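Local coordinates for protein tumor necrosis factor ligand superfamily member 13 (Mus musculus, PDB 1U5X) that acts as a homotrimeric cytokine, represented here by its TNF domain, that binds the receptors TACI and BCMA and takes part in regulating tumor cell growth, at residues Val7-Pro12 against Leu54-Val59; Gly37-Gly42 against Arg46-Gly51; Val72-Gln77 against Glu81-Cys86; Asp113-Lys118 against Leu135-Leu140. One frame throughout, in Å; residues are numbered along the deposited sequence.

Interaction 1: Val7-Pro12 against Leu54-Val59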
# COMPACT_ATOMS: atom_id res chain seq x y z
N VAL A 7 9.98 -14.58 -2.37
CA VAL A 7 8.98 -13.89 -1.57
C VAL A 7 8.84 -14.47 -0.18
O VAL A 7 9.21 -15.64 0.07
CB VAL A 7 7.57 -13.85 -2.26
CG1 VAL A 7 7.67 -13.44 -3.76
CG2 VAL A 7 6.86 -15.13 -2.13
N LEU A 8 8.33 -13.65 0.73
CA LEU A 8 8.04 -14.08 2.13
C LEU A 8 6.88 -13.29 2.65
O LEU A 8 6.92 -12.10 2.65
CB LEU A 8 9.28 -13.88 3.03
CG LEU A 8 9.20 -14.35 4.48
CD1 LEU A 8 9.04 -15.83 4.58
CD2 LEU A 8 10.46 -13.87 5.25
N HIS A 9 5.81 -13.97 3.09
CA HIS A 9 4.66 -13.32 3.69
C HIS A 9 4.51 -13.93 5.08
O HIS A 9 4.43 -15.15 5.23
CB HIS A 9 3.39 -13.51 2.86
CG HIS A 9 2.21 -12.74 3.37
ND1 HIS A 9 1.99 -11.41 3.05
CD2 HIS A 9 1.18 -13.12 4.16
CE1 HIS A 9 0.85 -11.02 3.60
NE2 HIS A 9 0.34 -12.04 4.28
N LEU A 10 4.49 -13.06 6.07
CA LEU A 10 4.52 -13.39 7.48
C LEU A 10 3.30 -12.82 8.20
O LEU A 10 2.81 -11.72 7.85
CB LEU A 10 5.74 -12.74 8.11
CG LEU A 10 7.10 -13.05 7.50
CD1 LEU A 10 8.09 -11.96 7.88
CD2 LEU A 10 7.59 -14.39 7.97
N VAL A 11 2.83 -13.57 9.19
CA VAL A 11 1.70 -13.16 10.01
C VAL A 11 2.03 -13.36 11.48
O VAL A 11 3.03 -14.00 11.81
CB VAL A 11 0.43 -13.93 9.61
CG1 VAL A 11 0.10 -13.68 8.14
CG2 VAL A 11 0.57 -15.40 9.90
N PRO A 12 1.24 -12.79 12.39
CA PRO A 12 1.57 -12.91 13.81
C PRO A 12 1.40 -14.31 14.41
O PRO A 12 0.51 -15.09 14.05
CB PRO A 12 0.60 -11.95 14.49
CG PRO A 12 0.13 -11.00 13.39
CD PRO A 12 0.06 -11.93 12.20
N LEU A 54 10.86 -5.11 -2.38
CA LEU A 54 9.63 -4.50 -1.91
C LEU A 54 9.33 -5.07 -0.54
O LEU A 54 9.30 -6.30 -0.36
CB LEU A 54 8.51 -4.87 -2.88
CG LEU A 54 7.11 -4.38 -2.49
CD1 LEU A 54 7.04 -2.86 -2.48
CD2 LEU A 54 6.06 -4.99 -3.47
N LEU A 55 9.15 -4.17 0.44
CA LEU A 55 8.83 -4.52 1.81
C LEU A 55 7.51 -3.85 2.12
O LEU A 55 7.36 -2.67 1.91
CB LEU A 55 9.92 -3.96 2.74
CG LEU A 55 10.11 -4.39 4.18
CD1 LEU A 55 9.69 -5.79 4.48
CD2 LEU A 55 11.59 -4.16 4.56
N TYR A 56 6.57 -4.62 2.63
CA TYR A 56 5.26 -4.07 2.99
C TYR A 56 4.91 -4.52 4.40
O TYR A 56 5.31 -5.59 4.84
CB TYR A 56 4.16 -4.48 1.99
CG TYR A 56 3.93 -5.97 1.82
CD1 TYR A 56 3.07 -6.66 2.64
CD2 TYR A 56 4.57 -6.66 0.79
CE1 TYR A 56 2.85 -8.04 2.46
CE2 TYR A 56 4.40 -8.01 0.59
CZ TYR A 56 3.50 -8.70 1.42
OH TYR A 56 3.34 -10.04 1.20
N SER A 57 4.15 -3.68 5.10
CA SER A 57 3.80 -3.88 6.50
C SER A 57 2.42 -3.32 6.73
O SER A 57 2.14 -2.18 6.39
CB SER A 57 4.78 -3.14 7.40
OG SER A 57 4.29 -3.06 8.73
N GLN A 58 1.55 -4.13 7.33
CA GLN A 58 0.29 -3.64 7.84
C GLN A 58 0.17 -4.04 9.28
O GLN A 58 0.54 -5.17 9.68
CB GLN A 58 -0.93 -4.19 7.09
CG GLN A 58 -2.28 -3.55 7.55
CD GLN A 58 -3.43 -3.91 6.62
OE1 GLN A 58 -3.49 -3.39 5.48
NE2 GLN A 58 -4.37 -4.72 7.11
N VAL A 59 -0.34 -3.11 10.07
CA VAL A 59 -0.72 -3.42 11.45
C VAL A 59 -2.14 -2.94 11.68
O VAL A 59 -2.52 -1.81 11.30
CB VAL A 59 0.26 -2.80 12.48
CG1 VAL A 59 -0.20 -3.14 13.91
CG2 VAL A 59 1.71 -3.25 12.23

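Interaction 2: Gly37-Gly42 against Arg46-Gly51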
# COMPACT_ATOMS: atom_id res chain seq x y z
N GLY A 37 16.44 -16.43 0.61
CA GLY A 37 17.28 -15.31 1.00
C GLY A 37 16.80 -14.52 2.20
O GLY A 37 17.47 -13.57 2.62
N LEU A 38 15.66 -14.93 2.77
CA LEU A 38 15.07 -14.26 3.93
C LEU A 38 14.62 -15.26 4.99
O LEU A 38 14.14 -16.36 4.66
CB LEU A 38 13.86 -13.45 3.47
CG LEU A 38 14.16 -12.29 2.54
CD1 LEU A 38 12.87 -11.84 1.95
CD2 LEU A 38 14.82 -11.14 3.26
N GLU A 39 14.77 -14.91 6.27
CA GLU A 39 14.30 -15.80 7.34
C GLU A 39 13.71 -15.05 8.53
O GLU A 39 14.43 -14.33 9.21
CB GLU A 39 15.44 -16.66 7.87
CG GLU A 39 15.00 -17.83 8.78
CD GLU A 39 16.17 -18.57 9.41
OE1 GLU A 39 17.31 -18.16 9.19
OE2 GLU A 39 15.94 -19.55 10.16
N ALA A 40 12.45 -15.35 8.85
CA ALA A 40 11.87 -14.90 10.11
C ALA A 40 12.49 -15.66 11.29
O ALA A 40 12.56 -16.92 11.30
CB ALA A 40 10.35 -15.06 10.10
N GLN A 41 12.98 -14.90 12.27
CA GLN A 41 13.49 -15.45 13.52
C GLN A 41 12.80 -14.70 14.65
O GLN A 41 13.33 -13.70 15.15
CB GLN A 41 15.01 -15.28 13.65
CG GLN A 41 15.82 -15.90 12.50
CD GLN A 41 17.31 -15.99 12.81
OE1 GLN A 41 17.86 -15.15 13.53
NE2 GLN A 41 17.97 -17.01 12.27
N GLY A 42 11.59 -15.15 14.97
CA GLY A 42 10.82 -14.61 16.08
C GLY A 42 10.30 -13.22 15.76
O GLY A 42 9.43 -13.07 14.92
N ARG A 46 15.82 -11.92 9.20
CA ARG A 46 17.20 -11.84 8.78
C ARG A 46 17.25 -11.84 7.27
O ARG A 46 16.49 -12.56 6.62
CB ARG A 46 18.00 -13.00 9.34
CG ARG A 46 18.02 -12.96 10.88
CD ARG A 46 19.32 -13.00 11.52
NE ARG A 46 20.38 -12.12 11.02
CZ ARG A 46 21.64 -12.23 11.43
NH1 ARG A 46 21.94 -13.13 12.35
NH2 ARG A 46 22.61 -11.43 10.97
N VAL A 47 18.16 -11.05 6.71
CA VAL A 47 18.37 -11.02 5.27
C VAL A 47 19.68 -11.73 4.99
O VAL A 47 20.72 -11.35 5.51
CB VAL A 47 18.47 -9.57 4.74
CG1 VAL A 47 18.78 -9.55 3.25
CG2 VAL A 47 17.19 -8.81 5.01
N TRP A 48 19.62 -12.79 4.21
CA TRP A 48 20.83 -13.47 3.80
C TRP A 48 21.37 -13.01 2.45
O TRP A 48 22.58 -13.11 2.21
CB TRP A 48 20.65 -14.99 3.83
CG TRP A 48 20.16 -15.51 5.17
CD1 TRP A 48 19.05 -16.29 5.39
CD2 TRP A 48 20.75 -15.29 6.46
NE1 TRP A 48 18.92 -16.56 6.73
CE2 TRP A 48 19.94 -15.97 7.41
CE3 TRP A 48 21.84 -14.57 6.91
CZ2 TRP A 48 20.21 -15.94 8.78
CZ3 TRP A 48 22.13 -14.58 8.28
CH2 TRP A 48 21.30 -15.24 9.19
N ASP A 49 20.50 -12.53 1.59
CA ASP A 49 20.85 -12.21 0.22
C ASP A 49 20.76 -10.72 -0.06
O ASP A 49 19.69 -10.13 0.03
CB ASP A 49 19.93 -12.95 -0.76
CG ASP A 49 20.33 -12.74 -2.23
OD1 ASP A 49 21.36 -12.08 -2.52
OD2 ASP A 49 19.68 -13.22 -3.18
N THR A 50 21.89 -10.13 -0.45
CA THR A 50 21.86 -8.73 -0.83
C THR A 50 20.94 -8.56 -2.02
O THR A 50 20.99 -9.34 -2.96
CB THR A 50 23.23 -8.29 -1.21
OG1 THR A 50 24.08 -8.32 -0.07
CG2 THR A 50 23.22 -6.81 -1.65
N GLY A 51 20.12 -7.51 -2.00
CA GLY A 51 19.26 -7.21 -3.13
C GLY A 51 18.33 -6.05 -2.90
O GLY A 51 18.39 -5.41 -1.84

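Interaction 3: Val72-Gln77 against Glu81-Cys86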
# COMPACT_ATOMS: atom_id res chain seq x y z
N VAL A 72 9.37 0.45 10.51
CA VAL A 72 10.14 -0.64 9.90
C VAL A 72 11.56 -0.18 9.62
O VAL A 72 11.76 0.83 8.95
CB VAL A 72 9.50 -1.08 8.55
CG1 VAL A 72 10.28 -2.20 7.90
CG2 VAL A 72 8.03 -1.54 8.76
N SER A 73 12.55 -0.89 10.18
CA SER A 73 13.95 -0.49 10.16
C SER A 73 14.87 -1.64 9.78
O SER A 73 14.51 -2.83 9.91
CB SER A 73 14.41 0.06 11.51
OG SER A 73 13.53 1.03 12.03
N ARG A 74 16.05 -1.27 9.30
CA ARG A 74 17.12 -2.22 9.02
C ARG A 74 18.33 -1.93 9.91
O ARG A 74 18.73 -0.77 10.12
CB ARG A 74 17.49 -2.23 7.53
CG ARG A 74 18.34 -1.06 7.03
CD ARG A 74 19.32 -1.46 5.93
NE ARG A 74 19.52 -0.39 4.96
CZ ARG A 74 20.62 0.34 4.84
NH1 ARG A 74 21.67 0.14 5.63
NH2 ARG A 74 20.68 1.30 3.91
N GLU A 75 18.92 -2.98 10.45
CA GLU A 75 20.18 -2.81 11.18
C GLU A 75 21.17 -3.76 10.53
O GLU A 75 20.92 -4.95 10.45
CB GLU A 75 20.04 -3.10 12.68
CG GLU A 75 18.63 -3.29 13.19
CD GLU A 75 18.56 -3.56 14.69
OE1 GLU A 75 19.63 -3.58 15.37
OE2 GLU A 75 17.44 -3.78 15.19
N GLY A 76 22.30 -3.23 10.06
CA GLY A 76 23.30 -4.04 9.40
C GLY A 76 24.69 -3.84 9.96
O GLY A 76 24.86 -3.53 11.14
N GLN A 77 25.68 -4.04 9.10
CA GLN A 77 27.05 -3.84 9.47
C GLN A 77 27.23 -2.45 10.11
O GLN A 77 27.49 -1.46 9.42
CB GLN A 77 27.95 -4.02 8.23
N GLU A 81 18.90 2.11 10.61
CA GLU A 81 18.26 3.00 9.65
C GLU A 81 16.77 2.75 9.62
O GLU A 81 16.37 1.63 9.42
CB GLU A 81 18.84 2.72 8.25
CG GLU A 81 18.37 3.64 7.14
CD GLU A 81 18.92 3.24 5.78
OE1 GLU A 81 18.12 3.06 4.83
OE2 GLU A 81 20.16 3.09 5.67
N THR A 82 15.94 3.77 9.79
CA THR A 82 14.51 3.59 9.54
C THR A 82 14.29 3.50 8.03
O THR A 82 14.88 4.27 7.28
CB THR A 82 13.71 4.76 10.13
OG1 THR A 82 13.96 4.86 11.55
CG2 THR A 82 12.22 4.55 9.99
N LEU A 83 13.47 2.56 7.61
CA LEU A 83 13.11 2.44 6.20
C LEU A 83 11.82 3.21 5.91
O LEU A 83 11.79 4.08 5.03
CB LEU A 83 13.00 0.99 5.79
CG LEU A 83 14.29 0.16 5.96
CD1 LEU A 83 14.05 -1.25 5.42
CD2 LEU A 83 15.47 0.78 5.29
N PHE A 84 10.76 2.89 6.61
CA PHE A 84 9.54 3.65 6.52
C PHE A 84 8.70 3.50 7.76
O PHE A 84 8.90 2.59 8.55
CB PHE A 84 8.73 3.20 5.30
CG PHE A 84 8.31 1.77 5.32
CD1 PHE A 84 9.15 0.80 4.79
CD2 PHE A 84 7.07 1.37 5.81
CE1 PHE A 84 8.78 -0.55 4.75
CE2 PHE A 84 6.68 0.02 5.76
CZ PHE A 84 7.54 -0.94 5.22
N ARG A 85 7.71 4.38 7.91
CA ARG A 85 6.75 4.28 9.01
C ARG A 85 5.32 4.55 8.51
O ARG A 85 5.12 5.19 7.49
CB ARG A 85 7.18 5.17 10.17
CG ARG A 85 6.51 6.53 10.22
CD ARG A 85 7.16 7.61 11.11
NE ARG A 85 7.61 7.18 12.44
CZ ARG A 85 8.86 7.31 12.91
NH1 ARG A 85 9.84 7.83 12.18
NH2 ARG A 85 9.13 6.90 14.15
N CYS A 86 4.35 4.03 9.23
CA CYS A 86 2.94 4.30 9.00
C CYS A 86 2.42 5.00 10.24
O CYS A 86 2.84 4.65 11.34
CB CYS A 86 2.25 2.97 8.78
SG CYS A 86 0.58 3.20 8.21
O HOH W 1 13.94 3.09 13.64

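Interaction 4: Asp113-Lys118 against Leu135-Leu140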
# COMPACT_ATOMS: atom_id res chain seq x y z
N ASP A 113 21.73 -8.13 7.22
CA ASP A 113 20.76 -7.15 7.74
C ASP A 113 19.72 -7.84 8.62
O ASP A 113 19.38 -9.01 8.39
CB ASP A 113 20.03 -6.43 6.61
CG ASP A 113 20.81 -5.28 6.02
OD1 ASP A 113 21.94 -4.98 6.47
OD2 ASP A 113 20.33 -4.60 5.09
N ILE A 114 19.27 -7.11 9.66
CA ILE A 114 18.13 -7.49 10.50
C ILE A 114 17.00 -6.48 10.27
O ILE A 114 17.23 -5.29 10.41
CB ILE A 114 18.54 -7.49 11.98
CG1 ILE A 114 19.61 -8.54 12.25
CG2 ILE A 114 17.33 -7.80 12.86
CD1 ILE A 114 20.24 -8.39 13.62
N ILE A 115 15.81 -6.94 9.87
CA ILE A 115 14.63 -6.11 9.71
C ILE A 115 13.74 -6.18 10.95
O ILE A 115 13.43 -7.28 11.42
CB ILE A 115 13.83 -6.58 8.46
CG1 ILE A 115 14.75 -6.70 7.23
CG2 ILE A 115 12.62 -5.64 8.17
CD1 ILE A 115 15.51 -5.44 6.89
N THR A 116 13.36 -5.02 11.49
CA THR A 116 12.54 -4.90 12.68
C THR A 116 11.23 -4.20 12.35
O THR A 116 11.20 -3.31 11.49
CB THR A 116 13.24 -4.12 13.79
OG1 THR A 116 13.73 -2.85 13.30
CG2 THR A 116 14.48 -4.82 14.33
N VAL A 117 10.14 -4.62 13.00
CA VAL A 117 8.86 -3.88 12.94
C VAL A 117 8.49 -3.58 14.37
O VAL A 117 8.26 -4.50 15.16
CB VAL A 117 7.75 -4.69 12.22
CG1 VAL A 117 6.45 -3.91 12.15
CG2 VAL A 117 8.17 -5.05 10.82
N LYS A 118 8.51 -2.29 14.75
CA LYS A 118 8.27 -1.88 16.13
C LYS A 118 7.11 -0.89 16.19
O LYS A 118 6.97 -0.02 15.31
CB LYS A 118 9.52 -1.24 16.76
CG LYS A 118 10.70 -2.19 16.87
CD LYS A 118 11.94 -1.53 17.50
CE LYS A 118 12.89 -2.57 18.05
NZ LYS A 118 14.07 -1.96 18.70
N LEU A 135 3.38 -8.83 7.33
CA LEU A 135 4.67 -8.29 6.93
C LEU A 135 5.16 -9.11 5.76
O LEU A 135 5.14 -10.35 5.80
CB LEU A 135 5.68 -8.42 8.08
CG LEU A 135 7.12 -7.95 7.75
CD1 LEU A 135 7.18 -6.46 7.47
CD2 LEU A 135 8.05 -8.32 8.93
N GLY A 136 5.60 -8.45 4.70
CA GLY A 136 6.12 -9.22 3.59
C GLY A 136 7.18 -8.58 2.73
O GLY A 136 7.45 -7.39 2.82
N PHE A 137 7.80 -9.43 1.91
CA PHE A 137 8.98 -9.13 1.10
C PHE A 137 8.86 -9.71 -0.30
O PHE A 137 8.47 -10.87 -0.44
CB PHE A 137 10.25 -9.77 1.71
CG PHE A 137 10.59 -9.32 3.13
CD1 PHE A 137 9.85 -9.77 4.20
CD2 PHE A 137 11.66 -8.47 3.37
CE1 PHE A 137 10.16 -9.36 5.47
CE2 PHE A 137 11.97 -8.08 4.65
CZ PHE A 137 11.21 -8.50 5.69
N VAL A 138 9.30 -8.98 -1.32
CA VAL A 138 9.47 -9.52 -2.65
C VAL A 138 10.81 -9.02 -3.20
O VAL A 138 11.01 -7.81 -3.37
CB VAL A 138 8.40 -9.01 -3.63
CG1 VAL A 138 8.62 -9.61 -5.05
CG2 VAL A 138 6.99 -9.32 -3.09
N LYS A 139 11.69 -9.96 -3.50
CA LYS A 139 12.93 -9.60 -4.14
C LYS A 139 12.67 -9.20 -5.58
O LYS A 139 11.97 -9.91 -6.34
CB LYS A 139 13.94 -10.74 -4.07
CG LYS A 139 15.34 -10.32 -4.48
CD LYS A 139 16.31 -11.45 -4.23
CE LYS A 139 17.48 -11.44 -5.21
NZ LYS A 139 18.61 -10.63 -4.74
N LEU A 140 13.21 -8.02 -5.93
CA LEU A 140 12.98 -7.40 -7.24
C LEU A 140 14.18 -7.53 -8.16
O LEU A 140 15.28 -7.90 -7.73
CB LEU A 140 12.60 -5.93 -7.04
CG LEU A 140 11.32 -5.68 -6.27
CD1 LEU A 140 11.03 -4.17 -6.11
CD2 LEU A 140 10.11 -6.40 -6.87
OXT LEU A 140 14.07 -7.26 -9.37

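Interaction 1: Val7-Pro12 against Leu54-Val59
In the inner sheet of the TNF jelly roll, His-9 of strand 7-12 and Tyr-56 of strand 54-59 meet at the edges of their rings, although their backbones are not neighbours. Their CA atoms stay 9.3 Å apart, because strand 134-139 runs between them and hydrogen-bonds to both. His-9 ND1 and Tyr-56 OH close the gap with a hydrogen bond of 2.7 Å, nearly straight at 163°. Each partner comes in at the edge of the other ring, and neither ring covers the other's face; the ring centroids are 5.7 Å apart and the planes are inclined at 35°. The phenol reaches so far because Tyr-56 CG sits between its own backbone N and carbonyl carbon (chi1 59°), which lifts the ring off its strand and across the next one. There it passes over Gly-136, whose CA is 3.8 Å from Tyr-56 OH, and a residue without a side chain suits that crossing. This face of the jelly roll, built of strands 7-16, 134-139, 51-61 and 99-109, is the one on which TNF-family subunits trimerise. Val-106 N of the second subunit also hydrogen-bonds to Tyr-56 OH, so two bonds grip the buried hydroxyl, one of them across the interface. The imidazole of His-9 meets the ring of Phe-134 in its own chain and that of Phe-107 of the second subunit.

Interaction 2: Gly37-Gly42 against Arg46-Gly51
Glu-39 and Arg-46 form the hydrogen-bonded pair of the short antiparallel hairpin 38-41/44-47, at the edge of the outer sheet of the jelly roll. Glu-39 N gives its hydrogen to Arg-46 O at 2.9 Å, and Arg-46 N returns one to Glu-39 O at 2.8 Å. Just before strand 38-41, Gly-37 O faces the turn that follows strand 44-47 and accepts from Trp-48 N at 2.8 Å, with a weak second bond from Asp-49 N. Gly-37 CA lies 4.0 Å from Asp-49 CB, a tight spot that suits a residue without a side chain.

On the face carrying Glu-39 and Arg-46, polar groups collect around the indole. Glu-39, extended with CG anti to the backbone N (chi1 -168°), sets OE1 at the ring edge, in plane, to take a weak bond from Trp-48 NE1 at 3.3 Å. Gln-41 NE2 offers the same oxygen another weak bond. Arg-46 CB lies over one face of the indole and Trp-48 CH2 over one face of the guanidinium, both offset toward the rim, while Gly-112 O holds Arg-46 NH2. The other face is apolar: Leu-38 CD2 packs on Val-47 CG2 at 3.8 Å, toward the core. The backbone bonds thus carry the hairpin, and the weak bond from Trp-48 NE1 probably adds to the orientation of an indole that is also packed against Arg-46.

Interaction 3: Val72-Gln77 against Glu81-Cys86
Val-72 pairs with Phe-84 and Arg-74 with Glu-81 as antiparallel hydrogen-bonded pairs, but the register slips by one residue between Val-72 and Ser-73, where Leu-83 and Phe-84 together face Val-72 in a classic beta bulge. Val-72 O therefore accepts two hydrogens, from Leu-83 N at 2.8 Å and Phe-84 N at 3.3 Å, and Val-72 N is bound by Phe-84 O. The bulge directs the Leu-83 side chain inward, to Leu-55, Phe-107 and Leu-109, a place that suits a branched apolar residue; its CD2 also packs on Arg-74 CG.

Val-72 lies over the face of the Phe-84 ring, offset toward the rim, with CG2 3.6 Å from Phe-84 CZ and CB 3.9 Å from the centroid in a CH-pi contact 14° off the ring normal. With chi1 at 60°, Phe-84 tucks its ring back over its own backbone, beside Val-72. Phe-134 of the third subunit packs against this phenylalanine, and Cys-86 just beyond is disulfide-bonded to Cys-101. Arg-74 and Glu-81 form a salt bridge, NH2 to OE2 at 2.6 Å. The carboxylate oxygen comes over the guanidinium face, the two planes being 64° apart. On the reverse face, Ser-73 OG and Thr-82 OG1 share a water, at 2.6 and 2.7 Å. The chemistry implies that the face of Val-72 and Phe-84 passes from apolar to charged at Arg-74 and Glu-81, where the ion pair probably relies more on attraction of charge than on directed N-H bonds.

Interaction 4: Asp113-Lys118 against Leu135-Leu140
Leu-135 opens the second segment by reaching from the inner sheet of the jelly roll to Val-117 of the outer one. Its isobutyl fork straddles one methyl: CD1 and CD2 of Leu-135 both stand 3.8 Å from Val-117 CG2. A trans chi1 (177°) carries the fork toward Val-117, and the two side chains slide past each other in opposite senses where the two sheets of the sandwich meet. Their CA atoms are 8.6 Å apart, a spacing that side chains and no backbone bonds must fill. Two residues on, Phe-137 again points inward. Its CE2 is 4.0 Å from Ile-115 CG1, which lies at the ring edge near its plane, and CG2 of the same isoleucine also reaches CZ. Val-138 faces the other way, onto Val-106 of the second subunit; Lys-139 makes a long, weak ion pair with Asp-49, and the carboxylate of Leu-140 ends the chain in a salt bridge to Arg-34 of the third subunit. Leu-55 of strand 51-61 packs against Ile-115, Leu-135 and Phe-137, while strands 44-47 and 71-75 flank 114-119 in the outer sheet and strands 7-16 and 51-61 flank 134-139 in the inner one.

How the interactions relate
From the N terminus, interaction 1 joins strand 7-16 to strand 51-61 and closes a long loop, inside which the hairpin of interaction 2 is nested. The chain then proceeds in series to the second hairpin, interaction 3, and last to interaction 4, which closes a shorter loop at the C terminus; none of them cross. Interactions 2 and 3 each close a short hairpin turn. Interaction 1 belongs to the inner sheet, interactions 2 and 3 to the outer one, and interaction 4 spans the two. Strand 114-119 lies between the two hairpins, whose nearest atoms are about 7 Å apart. Interactions 1 and 4 each touch all the others, while 2 and 3 do not touch each other.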